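Local structure of protein SSD1 (Saccharomyces cerevisiae S288C, 7AM1) at residues A[527-532]-A[655-660]; A[635-640]-A[645-650]. The protein binds mRNA untranslated regions as a translational repressor and is a pseudonuclease of the RNase II family, implicated in control of the G1 phase of the cell cycle. All blocks are in the same frame, centred on the assembly; numbering follows the deposited sequence.

Interaction 1 of 2, residues A[527-532]-A[655-660]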
ATOM      1  N   SER A 527       0.034  -4.323  -5.584  1.00 34.62           N
ATOM      2  CA  SER A 527       0.613  -3.359  -4.653  1.00 33.75           C
ATOM      3  C   SER A 527       1.324  -4.034  -3.489  1.00 32.89           C
ATOM      4  O   SER A 527       2.068  -3.360  -2.769  1.00 33.51           O
ATOM      5  CB  SER A 527      -0.462  -2.387  -4.135  1.00 34.21           C
ATOM      6  OG  SER A 527      -1.267  -2.961  -3.123  1.00 34.48           O
ATOM      7  N   LEU A 528       1.101  -5.331  -3.271  1.00 32.45           N
ATOM      8  CA  LEU A 528       1.937  -6.067  -2.335  1.00 33.60           C
ATOM      9  C   LEU A 528       3.373  -6.186  -2.826  1.00 34.20           C
ATOM     10  O   LEU A 528       4.277  -6.368  -2.007  1.00 34.03           O
ATOM     11  CB  LEU A 528       1.370  -7.464  -2.088  1.00 34.99           C
ATOM     12  CG  LEU A 528       0.051  -7.542  -1.318  1.00 38.40           C
ATOM     13  CD1 LEU A 528      -0.519  -8.955  -1.400  1.00 40.73           C
ATOM     14  CD2 LEU A 528       0.242  -7.117   0.142  1.00 38.89           C
ATOM     15  N   ASP A 529       3.613  -6.091  -4.136  1.00 33.96           N
ATOM     16  CA  ASP A 529       4.974  -6.225  -4.631  1.00 32.56           C
ATOM     17  C   ASP A 529       5.626  -4.903  -5.002  1.00 31.12           C
ATOM     18  O   ASP A 529       6.833  -4.751  -4.809  1.00 30.84           O
ATOM     19  CB  ASP A 529       5.032  -7.137  -5.860  1.00 34.25           C
ATOM     20  CG  ASP A 529       6.456  -7.455  -6.257  1.00 34.18           C
ATOM     21  OD1 ASP A 529       7.131  -8.159  -5.474  1.00 33.72           O
ATOM     22  OD2 ASP A 529       6.906  -6.984  -7.326  1.00 33.72           O
ATOM     23  N   ASP A 530       4.864  -3.928  -5.486  1.00 33.16           N
ATOM     24  CA  ASP A 530       5.462  -2.745  -6.086  1.00 34.22           C
ATOM     25  C   ASP A 530       4.487  -1.587  -5.949  1.00 33.72           C
ATOM     26  O   ASP A 530       3.325  -1.766  -5.579  1.00 33.66           O
ATOM     27  CB  ASP A 530       5.811  -3.031  -7.554  1.00 35.98           C
ATOM     28  CG  ASP A 530       6.912  -2.147  -8.094  1.00 38.46           C
ATOM     29  OD1 ASP A 530       7.548  -1.409  -7.315  1.00 39.19           O
ATOM     30  OD2 ASP A 530       7.132  -2.193  -9.327  1.00 40.39           O
ATOM     31  N   GLU A 531       4.979  -0.387  -6.237  1.00 33.32           N
ATOM     32  CA  GLU A 531       4.149   0.807  -6.234  1.00 33.66           C
ATOM     33  C   GLU A 531       3.890   1.277  -7.659  1.00 33.82           C
ATOM     34  O   GLU A 531       4.676   1.020  -8.574  1.00 35.71           O
ATOM     35  CB  GLU A 531       4.808   1.941  -5.443  1.00 32.68           C
ATOM     36  CG  GLU A 531       5.197   1.573  -4.018  1.00 33.69           C
ATOM     37  CD  GLU A 531       6.534   0.868  -3.931  1.00 33.54           C
ATOM     38  OE1 GLU A 531       6.561  -0.292  -3.466  1.00 32.55           O
ATOM     39  OE2 GLU A 531       7.560   1.467  -4.336  1.00 33.86           O
ATOM     40  N   LYS A 532       2.798   2.019  -7.823  1.00 32.64           N
ATOM     41  CA  LYS A 532       2.497   2.637  -9.104  1.00 33.62           C
ATOM     42  C   LYS A 532       3.498   3.749  -9.384  1.00 34.48           C
ATOM     43  O   LYS A 532       3.993   4.416  -8.470  1.00 35.87           O
ATOM     44  CB  LYS A 532       1.086   3.225  -9.114  1.00 33.13           C
ATOM     45  CG  LYS A 532      -0.042   2.212  -9.114  1.00 32.94           C
ATOM     46  CD  LYS A 532      -1.383   2.923  -9.281  1.00 34.42           C
ATOM     47  CE  LYS A 532      -2.525   1.937  -9.417  1.00 35.03           C
ATOM     48  NZ  LYS A 532      -3.836   2.637  -9.455  1.00 36.43           N
ATOM     49  N   PRO A 655       7.727 -19.437  -8.022  1.00 40.40           N
ATOM     50  CA  PRO A 655       8.638 -20.134  -7.095  1.00 41.44           C
ATOM     51  C   PRO A 655       9.870 -19.328  -6.728  1.00 41.61           C
ATOM     52  O   PRO A 655      10.517 -19.633  -5.716  1.00 43.34           O
ATOM     53  CB  PRO A 655       9.025 -21.402  -7.873  1.00 42.56           C
ATOM     54  CG  PRO A 655       8.908 -21.001  -9.306  1.00 41.68           C
ATOM     55  CD  PRO A 655       7.772 -20.017  -9.379  1.00 40.56           C
ATOM     56  N   ILE A 656      10.235 -18.335  -7.536  1.00 39.17           N
ATOM     57  CA  ILE A 656      11.387 -17.489  -7.256  1.00 38.50           C
ATOM     58  C   ILE A 656      11.168 -16.180  -7.996  1.00 36.47           C
ATOM     59  O   ILE A 656      10.492 -16.139  -9.028  1.00 36.29           O
ATOM     60  CB  ILE A 656      12.705 -18.191  -7.671  1.00 40.13           C
ATOM     61  CG1 ILE A 656      13.919 -17.486  -7.058  1.00 39.28           C
ATOM     62  CG2 ILE A 656      12.837 -18.243  -9.191  1.00 40.78           C
ATOM     63  CD1 ILE A 656      15.213 -18.294  -7.188  1.00 39.29           C
ATOM     64  N   TYR A 657      11.719 -15.100  -7.453  1.00 36.03           N
ATOM     65  CA  TYR A 657      11.466 -13.781  -8.011  1.00 34.79           C
ATOM     66  C   TYR A 657      12.565 -12.842  -7.543  1.00 36.17           C
ATOM     67  O   TYR A 657      13.274 -13.117  -6.572  1.00 39.07           O
ATOM     68  CB  TYR A 657      10.075 -13.267  -7.594  1.00 33.33           C
ATOM     69  CG  TYR A 657       9.510 -12.163  -8.463  1.00 33.06           C
ATOM     70  CD1 TYR A 657       9.239 -12.388  -9.812  1.00 35.18           C
ATOM     71  CD2 TYR A 657       9.202 -10.913  -7.933  1.00 33.46           C
ATOM     72  CE1 TYR A 657       8.722 -11.395 -10.614  1.00 34.95           C
ATOM     73  CE2 TYR A 657       8.676  -9.910  -8.732  1.00 33.21           C
ATOM     74  CZ  TYR A 657       8.437 -10.162 -10.076  1.00 33.84           C
ATOM     75  OH  TYR A 657       7.915  -9.181 -10.890  1.00 33.32           O
ATOM     76  N   THR A 658      12.703 -11.736  -8.265  1.00 34.62           N
ATOM     77  CA  THR A 658      13.528 -10.617  -7.833  1.00 35.08           C
ATOM     78  C   THR A 658      13.080  -9.382  -8.604  1.00 33.97           C
ATOM     79  O   THR A 658      12.099  -9.420  -9.356  1.00 34.36           O
ATOM     80  CB  THR A 658      15.024 -10.885  -8.032  1.00 37.83           C
ATOM     81  OG1 THR A 658      15.769  -9.845  -7.381  1.00 39.05           O
ATOM     82  CG2 THR A 658      15.394 -10.913  -9.508  1.00 39.36           C
ATOM     83  N   HIS A 659      13.811  -8.285  -8.426  1.00 33.99           N
ATOM     84  CA  HIS A 659      13.495  -7.017  -9.068  1.00 34.09           C
ATOM     85  C   HIS A 659      14.654  -6.585  -9.952  1.00 35.88           C
ATOM     86  O   HIS A 659      15.763  -6.338  -9.463  1.00 35.84           O
ATOM     87  CB  HIS A 659      13.169  -5.945  -8.029  1.00 32.49           C
ATOM     88  CG  HIS A 659      11.729  -5.928  -7.630  1.00 32.43           C
ATOM     89  ND1 HIS A 659      11.233  -5.061  -6.681  1.00 30.59           N
ATOM     90  CD2 HIS A 659      10.674  -6.660  -8.060  1.00 32.02           C
ATOM     91  CE1 HIS A 659       9.938  -5.272  -6.532  1.00 32.08           C
ATOM     92  NE2 HIS A 659       9.571  -6.231  -7.362  1.00 30.69           N
ATOM     93  N   PHE A 660      14.374  -6.482 -11.250  1.00 38.01           N
ATOM     94  CA  PHE A 660      15.358  -6.175 -12.278  1.00 37.64           C
ATOM     95  C   PHE A 660      14.885  -5.108 -13.255  1.00 36.24           C
ATOM     96  O   PHE A 660      15.735  -4.433 -13.849  1.00 36.38           O
ATOM     97  CB  PHE A 660      15.711  -7.471 -13.037  1.00 37.67           C
ATOM     98  CG  PHE A 660      16.351  -7.272 -14.390  1.00 40.36           C
ATOM     99  CD1 PHE A 660      17.732  -7.231 -14.521  1.00 42.75           C
ATOM    100  CD2 PHE A 660      15.575  -7.199 -15.538  1.00 40.97           C
ATOM    101  CE1 PHE A 660      18.325  -7.078 -15.769  1.00 45.18           C
ATOM    102  CE2 PHE A 660      16.161  -7.046 -16.789  1.00 43.37           C
ATOM    103  CZ  PHE A 660      17.538  -6.987 -16.902  1.00 45.13           C
TER
HETATM  104  O   HOH W   1       7.100  -6.944  -9.981  1.00 33.11           O
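D529, on helix 523-529, faces H659 and Y657 of the 655-660 segment, whose backbone is extended from I656 to H659 without joining a sheet. The CB atoms of all three residues point across the gap, whereas that of T658 points away, and its side chain packs on V672 and A561. One acidic side chain therefore meets two rings. D529 CG lies anti to the backbone N (chi1 -171°), which carries the carboxylate out to the imidazole. There H659 NE2 donates to D529 OD2 over 2.8 Å, and with an N-H...O angle of 167° the bond is nearly straight. The oxygen lies in the plane of the imidazole, but the donor reaches it on the syn side, 30° out of the carboxylate plane, and the two flat groups stand almost at right angles. The backbone oxygen of D529 also sits at the imidazole edge, D529 O to H659 CE1 being 3.6 Å. Y657 offers its ring edge, CE2 lying 3.7 Å from D529 OD2. A water donates to that same OD2 at 2.7 Å and lies 2.5 Å from Y657 OH, a hydroxyl that is also engaged by N557. The other oxygen, D529 OD1, is taken by a salt bridge to R575 and a hydrogen bond with H649, so both oxygens of this buried acid are doubly held. Y636 OH meets H659 ND1 at the far side of the ring. The result is a buried His-carboxylate hydrogen bond within the RNB domain, and Y657 and H659 lie within the segment before helix 668-681 that carries the RNase II family signature.

Interaction 2 of 2, residues A[635-640]-A[645-650]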
ATOM      1  N   ARG A 635       9.178  -9.037   0.294  1.00 33.79           N
ATOM      2  CA  ARG A 635      10.433  -8.650   0.925  1.00 38.54           C
ATOM      3  C   ARG A 635      11.620  -9.039   0.056  1.00 36.29           C
ATOM      4  O   ARG A 635      11.701 -10.181  -0.406  1.00 37.69           O
ATOM      5  CB  ARG A 635      10.610  -9.325   2.293  1.00 48.11           C
ATOM      6  CG  ARG A 635       9.436  -9.177   3.235  1.00 60.35           C
ATOM      7  CD  ARG A 635       9.758  -9.766   4.601  1.00 73.90           C
ATOM      8  NE  ARG A 635      10.329  -8.738   5.469  1.00 85.47           N
ATOM      9  CZ  ARG A 635      11.629  -8.506   5.633  1.00 94.46           C
ATOM     10  NH1 ARG A 635      12.540  -9.230   4.993  1.00 97.77           N
ATOM     11  NH2 ARG A 635      12.021  -7.534   6.446  1.00 97.23           N
ATOM     12  N   TYR A 636      12.549  -8.110  -0.144  1.00 36.11           N
ATOM     13  CA  TYR A 636      13.867  -8.498  -0.617  1.00 37.01           C
ATOM     14  C   TYR A 636      14.565  -9.347   0.443  1.00 39.00           C
ATOM     15  O   TYR A 636      14.358  -9.168   1.648  1.00 40.19           O
ATOM     16  CB  TYR A 636      14.730  -7.279  -0.933  1.00 36.45           C
ATOM     17  CG  TYR A 636      14.161  -6.343  -1.973  1.00 34.83           C
ATOM     18  CD1 TYR A 636      13.985  -6.749  -3.291  1.00 34.31           C
ATOM     19  CD2 TYR A 636      13.838  -5.040  -1.642  1.00 34.46           C
ATOM     20  CE1 TYR A 636      13.477  -5.884  -4.244  1.00 34.32           C
ATOM     21  CE2 TYR A 636      13.335  -4.171  -2.574  1.00 34.35           C
ATOM     22  CZ  TYR A 636      13.150  -4.591  -3.874  1.00 34.55           C
ATOM     23  OH  TYR A 636      12.645  -3.709  -4.800  1.00 34.52           O
ATOM     24  N   PHE A 637      15.408 -10.269  -0.016  1.00 37.59           N
ATOM     25  CA  PHE A 637      16.167 -11.132   0.879  1.00 39.43           C
ATOM     26  C   PHE A 637      17.362 -11.698   0.123  1.00 41.52           C
ATOM     27  O   PHE A 637      17.393 -11.701  -1.110  1.00 41.39           O
ATOM     28  CB  PHE A 637      15.310 -12.270   1.439  1.00 39.86           C
ATOM     29  CG  PHE A 637      14.982 -13.337   0.429  1.00 40.71           C
ATOM     30  CD1 PHE A 637      13.984 -13.137  -0.514  1.00 39.08           C
ATOM     31  CD2 PHE A 637      15.682 -14.533   0.414  1.00 42.53           C
ATOM     32  CE1 PHE A 637      13.681 -14.120  -1.447  1.00 39.03           C
ATOM     33  CE2 PHE A 637      15.385 -15.518  -0.512  1.00 42.86           C
ATOM     34  CZ  PHE A 637      14.386 -15.311  -1.443  1.00 40.76           C
ATOM     35  N   ILE A 638      18.346 -12.175   0.880  1.00 43.43           N
ATOM     36  CA  ILE A 638      19.529 -12.818   0.318  1.00 44.68           C
ATOM     37  C   ILE A 638      19.334 -14.325   0.395  1.00 44.63           C
ATOM     38  O   ILE A 638      19.046 -14.870   1.469  1.00 45.09           O
ATOM     39  CB  ILE A 638      20.805 -12.378   1.057  1.00 45.39           C
ATOM     40  CG1 ILE A 638      20.912 -10.849   1.056  1.00 44.45           C
ATOM     41  CG2 ILE A 638      22.043 -13.026   0.438  1.00 47.25           C
ATOM     42  CD1 ILE A 638      20.831 -10.215  -0.325  1.00 45.33           C
ATOM     43  N   ALA A 639      19.521 -15.001  -0.742  1.00 42.28           N
ATOM     44  CA  ALA A 639      19.096 -16.390  -0.873  1.00 42.68           C
ATOM     45  C   ALA A 639      19.673 -17.268   0.225  1.00 44.01           C
ATOM     46  O   ALA A 639      18.984 -18.152   0.746  1.00 45.23           O
ATOM     47  CB  ALA A 639      19.488 -16.932  -2.252  1.00 42.52           C
ATOM     48  N   GLY A 640      20.939 -17.053   0.582  1.00 45.84           N
ATOM     49  CA  GLY A 640      21.588 -17.888   1.576  1.00 47.82           C
ATOM     50  C   GLY A 640      21.041 -17.737   2.978  1.00 48.18           C
ATOM     51  O   GLY A 640      21.338 -18.577   3.833  1.00 48.83           O
ATOM     52  N   ASP A 645      13.216 -23.736   0.100  1.00 62.20           N
ATOM     53  CA  ASP A 645      11.818 -24.123  -0.020  1.00 62.67           C
ATOM     54  C   ASP A 645      10.866 -22.965   0.250  1.00 59.78           C
ATOM     55  O   ASP A 645       9.653 -23.133   0.084  1.00 57.40           O
ATOM     56  CB  ASP A 645      11.508 -25.263   0.954  1.00 66.47           C
ATOM     57  CG  ASP A 645      12.064 -26.598   0.494  1.00 70.65           C
ATOM     58  OD1 ASP A 645      12.347 -26.752  -0.712  1.00 71.44           O
ATOM     59  OD2 ASP A 645      12.227 -27.495   1.347  1.00 73.29           O
ATOM     60  N   GLN A 646      11.385 -21.797   0.641  1.00 61.71           N
ATOM     61  CA  GLN A 646      10.554 -20.661   1.023  1.00 60.95           C
ATOM     62  C   GLN A 646      10.917 -19.410   0.230  1.00 54.56           C
ATOM     63  O   GLN A 646      10.774 -18.287   0.727  1.00 55.03           O
ATOM     64  CB  GLN A 646      10.668 -20.398   2.524  1.00 67.17           C
ATOM     65  CG  GLN A 646      10.221 -21.571   3.384  1.00 72.60           C
ATOM     66  CD  GLN A 646       8.765 -21.940   3.156  1.00 75.94           C
ATOM     67  OE1 GLN A 646       7.942 -21.090   2.812  1.00 76.37           O
ATOM     68  NE2 GLN A 646       8.444 -23.215   3.340  1.00 78.01           N
ATOM     69  N   TYR A 647      11.374 -19.587  -1.008  1.00 45.09           N
ATOM     70  CA  TYR A 647      11.656 -18.479  -1.909  1.00 39.85           C
ATOM     71  C   TYR A 647      10.415 -17.979  -2.639  1.00 38.45           C
ATOM     72  O   TYR A 647      10.503 -16.990  -3.374  1.00 37.57           O
ATOM     73  CB  TYR A 647      12.700 -18.898  -2.948  1.00 40.42           C
ATOM     74  CG  TYR A 647      14.115 -19.111  -2.447  1.00 40.99           C
ATOM     75  CD1 TYR A 647      14.496 -18.788  -1.145  1.00 41.80           C
ATOM     76  CD2 TYR A 647      15.077 -19.635  -3.297  1.00 41.31           C
ATOM     77  CE1 TYR A 647      15.801 -18.986  -0.718  1.00 42.41           C
ATOM     78  CE2 TYR A 647      16.366 -19.839  -2.883  1.00 41.57           C
ATOM     79  CZ  TYR A 647      16.731 -19.515  -1.600  1.00 42.90           C
ATOM     80  OH  TYR A 647      18.036 -19.730  -1.220  1.00 43.59           O
ATOM     81  N   GLY A 648       9.268 -18.629  -2.452  1.00 40.67           N
ATOM     82  CA  GLY A 648       8.120 -18.350  -3.286  1.00 40.40           C
ATOM     83  C   GLY A 648       7.535 -16.969  -3.057  1.00 39.35           C
ATOM     84  O   GLY A 648       7.636 -16.382  -1.979  1.00 39.04           O
ATOM     85  N   HIS A 649       6.937 -16.444  -4.120  1.00 35.66           N
ATOM     86  CA  HIS A 649       6.199 -15.183  -4.116  1.00 35.33           C
ATOM     87  C   HIS A 649       4.730 -15.573  -4.272  1.00 36.81           C
ATOM     88  O   HIS A 649       4.258 -15.819  -5.389  1.00 36.78           O
ATOM     89  CB  HIS A 649       6.688 -14.274  -5.236  1.00 35.58           C
ATOM     90  CG  HIS A 649       6.282 -12.839  -5.084  1.00 35.82           C
ATOM     91  ND1 HIS A 649       4.967 -12.438  -4.990  1.00 37.11           N
ATOM     92  CD2 HIS A 649       7.023 -11.706  -5.045  1.00 36.19           C
ATOM     93  CE1 HIS A 649       4.917 -11.121  -4.881  1.00 35.88           C
ATOM     94  NE2 HIS A 649       6.152 -10.652  -4.915  1.00 35.11           N
ATOM     95  N   TYR A 650       4.023 -15.662  -3.141  1.00 38.09           N
ATOM     96  CA  TYR A 650       2.670 -16.210  -3.137  1.00 40.07           C
ATOM     97  C   TYR A 650       1.739 -15.412  -4.045  1.00 39.06           C
ATOM     98  O   TYR A 650       1.027 -15.984  -4.877  1.00 41.30           O
ATOM     99  CB  TYR A 650       2.126 -16.242  -1.706  1.00 42.01           C
ATOM    100  CG  TYR A 650       0.713 -16.773  -1.587  1.00 43.54           C
ATOM    101  CD1 TYR A 650       0.468 -18.128  -1.396  1.00 44.92           C
ATOM    102  CD2 TYR A 650      -0.377 -15.916  -1.659  1.00 44.81           C
ATOM    103  CE1 TYR A 650      -0.826 -18.614  -1.285  1.00 46.48           C
ATOM    104  CE2 TYR A 650      -1.670 -16.390  -1.551  1.00 46.17           C
ATOM    105  CZ  TYR A 650      -1.892 -17.736  -1.364  1.00 46.93           C
ATOM    106  OH  TYR A 650      -3.188 -18.189  -1.259  1.00 47.54           O
TER
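Y647 reaches back from the loop that follows strand 635-638 and closes over the end of that strand, one half of the small antiparallel sheet that pairs 573-576 with 635-638 in the RNB domain. It is a compact example of an aromatic side chain that packs along its length and makes its polar bond at the end. From CB, the chain places CG anti to the carbonyl carbon (chi1 -70°), sending the ring toward F637 and A639. CG comes first, 3.9 Å from F637 CZ. The next atom, CD1, makes the tightest apolar approach, 3.4 Å from F637 CE2, and CE1 follows at 3.5 Å from the same F637 CE2. The F637 and Y647 side chains cross at about a right angle, the planes of the F637 and Y647 rings inclined by 45°, an oblique pairing that is neither a stack nor edge-to-face. F637 meets it from the crowded position between its own backbone N and carbonyl carbon, and it also packs on L574 and R576 of the neighbouring strand. Further out, Y647 CZ passes 3.8 Å from A639 CB, where the strand gives way to a 3-10 turn. Y565, on helix 544-568, adds an edge-to-face contact to the Y647 ring, helping to wedge it between helix and sheet. At the tip the hydroxyl serves as donor to a backbone carbonyl, Y647 OH to A639 O measuring 2.7 Å. The acceptor lies at the edge of the tyrosine ring, near its plane, while the hydroxyl stands 51° above the carbonyl plane of A639, off the lone-pair directions.

Interaction 2 is nested within the chain loop that interaction 1 closes, and their centres lie 11 Å apart in the same RNB domain. Two polar contacts, both probable hydrogen bonds, join them: D529 OD1 to H649 NE2 and H659 ND1 to Y636 OH, each 2.7 Å. Segments 635-640 and 645-650 thus each send one side chain to the His-carboxylate pair, H649 to the acid and Y636 to the imidazole. Packing adds to this, with Y657 CD2 3.7 Å from H649 CD2 and P655 O 3.6 Å from Y647 CB. H649 and Y636 thereby form part of the shell round D529 and H659, a structural pair in this pseudonuclease.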